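Local coordinates for designed protein 5L6HC3_1 (Synthetic construct, PDB 5IZS) that self-assembles, by design, into a homotrimer of helical hairpins, with the specificity of assembly probably set by hydrogen-bond networks, at residues S40-D44 with E45-R49. Numbering follows the deposited sequence.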
ATOM      1  N   SER C  40     -18.119  15.527   1.898  1.00 27.45           N
ATOM      2  CA  SER C  40     -19.504  15.571   1.446  1.00 28.34           C
ATOM      3  C   SER C  40     -20.390  16.256   2.486  1.00 30.92           C
ATOM      4  O   SER C  40     -21.415  16.850   2.150  1.00 36.48           O
ATOM      5  CB  SER C  40     -20.025  14.161   1.164  1.00 31.72           C
ATOM      6  OG  SER C  40     -20.141  13.414   2.367  1.00 35.67           O
ATOM      7  N   GLU C  41     -19.975  16.178   3.747  1.00 31.50           N
ATOM      8  CA  GLU C  41     -20.759  16.700   4.866  1.00 26.09           C
ATOM      9  C   GLU C  41     -20.603  18.211   5.046  1.00 24.21           C
ATOM     10  O   GLU C  41     -21.521  18.886   5.509  1.00 29.91           O
ATOM     11  CB  GLU C  41     -20.362  15.987   6.163  1.00 28.11           C
ATOM     12  CG  GLU C  41     -20.757  14.515   6.245  1.00 35.56           C
ATOM     13  CD  GLU C  41     -20.051  13.782   7.379  1.00 37.00           C
ATOM     14  OE1 GLU C  41     -19.022  14.295   7.868  1.00 36.69           O
ATOM     15  OE2 GLU C  41     -20.522  12.698   7.786  1.00 38.29           O
ATOM     16  N   LEU C  42     -19.440  18.739   4.677  1.00 20.70           N
ATOM     17  CA  LEU C  42     -19.116  20.140   4.934  1.00 24.29           C
ATOM     18  C   LEU C  42     -19.230  21.017   3.688  1.00 24.30           C
ATOM     19  O   LEU C  42     -19.003  20.558   2.571  1.00 26.15           O
ATOM     20  CB  LEU C  42     -17.702  20.248   5.507  1.00 23.81           C
ATOM     21  CG  LEU C  42     -17.404  19.368   6.724  1.00 23.46           C
ATOM     22  CD1 LEU C  42     -15.905  19.139   6.883  1.00 20.10           C
ATOM     23  CD2 LEU C  42     -18.003  19.972   7.986  1.00 25.75           C
ATOM     24  N   THR C  43     -19.573  22.284   3.894  1.00 21.50           N
ATOM     25  CA  THR C  43     -19.624  23.262   2.809  1.00 24.62           C
ATOM     26  C   THR C  43     -18.660  24.428   3.037  1.00 28.90           C
ATOM     27  O   THR C  43     -18.285  25.118   2.091  1.00 30.25           O
ATOM     28  CB  THR C  43     -21.045  23.820   2.615  1.00 27.41           C
ATOM     29  OG1 THR C  43     -21.607  24.155   3.892  1.00 31.65           O
ATOM     30  CG2 THR C  43     -21.936  22.790   1.928  1.00 28.07           C
ATOM     31  N   ASP C  44     -18.255  24.645   4.287  1.00 31.23           N
ATOM     32  CA  ASP C  44     -17.252  25.664   4.583  1.00 31.68           C
ATOM     33  C   ASP C  44     -15.884  25.185   4.109  1.00 28.40           C
ATOM     34  O   ASP C  44     -15.347  24.205   4.620  1.00 27.90           O
ATOM     35  CB  ASP C  44     -17.214  25.991   6.080  1.00 35.03           C
ATOM     36  CG  ASP C  44     -16.398  27.244   6.391  1.00 43.65           C
ATOM     37  OD1 ASP C  44     -15.471  27.579   5.622  1.00 43.00           O
ATOM     38  OD2 ASP C  44     -16.684  27.902   7.415  1.00 48.84           O
ATOM     39  N   GLU C  45     -15.324  25.899   3.141  1.00 30.34           N
ATOM     40  CA  GLU C  45     -14.061  25.516   2.522  1.00 35.89           C
ATOM     41  C   GLU C  45     -12.881  25.571   3.495  1.00 37.69           C
ATOM     42  O   GLU C  45     -11.972  24.748   3.417  1.00 43.61           O
ATOM     43  CB  GLU C  45     -13.783  26.410   1.314  1.00 38.29           C
ATOM     44  CG  GLU C  45     -12.651  25.924   0.431  1.00 41.72           C
ATOM     45  CD  GLU C  45     -12.963  24.604  -0.246  1.00 44.74           C
ATOM     46  OE1 GLU C  45     -14.152  24.347  -0.534  1.00 47.13           O
ATOM     47  OE2 GLU C  45     -12.020  23.822  -0.485  1.00 46.70           O
ATOM     48  N   LYS C  46     -12.896  26.542   4.406  1.00 39.42           N
ATOM     49  CA  LYS C  46     -11.865  26.657   5.439  1.00 38.89           C
ATOM     50  C   LYS C  46     -11.813  25.398   6.292  1.00 34.97           C
ATOM     51  O   LYS C  46     -10.744  24.899   6.637  1.00 37.07           O
ATOM     52  CB  LYS C  46     -12.132  27.869   6.327  1.00 43.82           C
ATOM     53  CG  LYS C  46     -11.223  27.952   7.536  1.00 50.75           C
ATOM     54  CD  LYS C  46     -11.956  28.538   8.729  1.00 52.97           C
ATOM     55  CE  LYS C  46     -10.978  29.059   9.766  1.00 54.69           C
ATOM     56  NZ  LYS C  46     -10.124  30.144   9.206  1.00 56.13           N
ATOM     57  N   THR C  47     -12.995  24.901   6.629  1.00 34.09           N
ATOM     58  CA  THR C  47     -13.151  23.672   7.387  1.00 31.73           C
ATOM     59  C   THR C  47     -12.632  22.471   6.596  1.00 29.29           C
ATOM     60  O   THR C  47     -11.875  21.647   7.109  1.00 24.54           O
ATOM     61  CB  THR C  47     -14.627  23.459   7.758  1.00 30.61           C
ATOM     62  OG1 THR C  47     -15.038  24.464   8.695  1.00 32.77           O
ATOM     63  CG2 THR C  47     -14.833  22.099   8.364  1.00 25.91           C
ATOM     64  N   ILE C  48     -13.043  22.392   5.335  1.00 29.27           N
ATOM     65  CA  ILE C  48     -12.631  21.322   4.434  1.00 31.05           C
ATOM     66  C   ILE C  48     -11.115  21.306   4.218  1.00 34.99           C
ATOM     67  O   ILE C  48     -10.490  20.244   4.228  1.00 32.77           O
ATOM     68  CB  ILE C  48     -13.353  21.450   3.076  1.00 23.28           C
ATOM     69  CG1 ILE C  48     -14.844  21.152   3.244  1.00 23.28           C
ATOM     70  CG2 ILE C  48     -12.753  20.513   2.041  1.00 16.09           C
ATOM     71  CD1 ILE C  48     -15.667  21.483   2.025  1.00 21.90           C
ATOM     72  N   ARG C  49     -10.527  22.486   4.040  1.00 36.36           N
ATOM     73  CA  ARG C  49      -9.083  22.590   3.831  1.00 34.39           C
ATOM     74  C   ARG C  49      -8.298  22.164   5.074  1.00 30.00           C
ATOM     75  O   ARG C  49      -7.192  21.631   4.967  1.00 29.91           O
ATOM     76  CB  ARG C  49      -8.696  24.014   3.428  1.00 37.52           C
ATOM     77  CG  ARG C  49      -9.155  24.423   2.033  1.00 41.56           C
ATOM     78  CD  ARG C  49      -8.482  25.713   1.586  1.00 44.78           C
ATOM     79  NE  ARG C  49      -8.723  26.812   2.517  1.00 45.58           N
ATOM     80  CZ  ARG C  49      -9.675  27.726   2.366  1.00 43.24           C
ATOM     81  NH1 ARG C  49     -10.480  27.679   1.314  1.00 42.38           N
ATOM     82  NH2 ARG C  49      -9.821  28.692   3.264  1.00 40.98           N
TER
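The turn of a designed helical hairpin, in which Leu42 and Asp44 meet the first turn of helix 45-82, is a worked example of N-capping. Asp44 is the N-cap: its CG stands anti to the backbone N (chi1 -168°), which brings OD1 to the backbone N-H of Lys46, to accept a weak, bent bond from Lys46 N at 3.0 Å. Its own carbonyl begins the helical ladder, Ile48 N donating to Asp44 O at 3.0 Å. Beside the cap lies an apolar patch. Leu42, the first residue to leave helix 6-41, crosses Thr47 at about a right angle, its CD1 3.5 Å and its CD2 3.8 Å from Thr47 CG2, while Leu42 CB packs 3.8 Å from Ile48 CG1. A serine in place of Thr47 would take away the CG2 methyl and probably leave both Leu42 methyls without that partner, freeing the leucine end to turn. Around the trimer, Glu45 OE2 makes a weak hydrogen bond to Ser40 OG of a neighbouring subunit, and Ile48 packs on the same serine. The carboxylate of Asp44 thus reaches a backbone N-H of the first turn, where the helix dipole would probably favour its negative charge, while apolar contacts join the loop to the second helix.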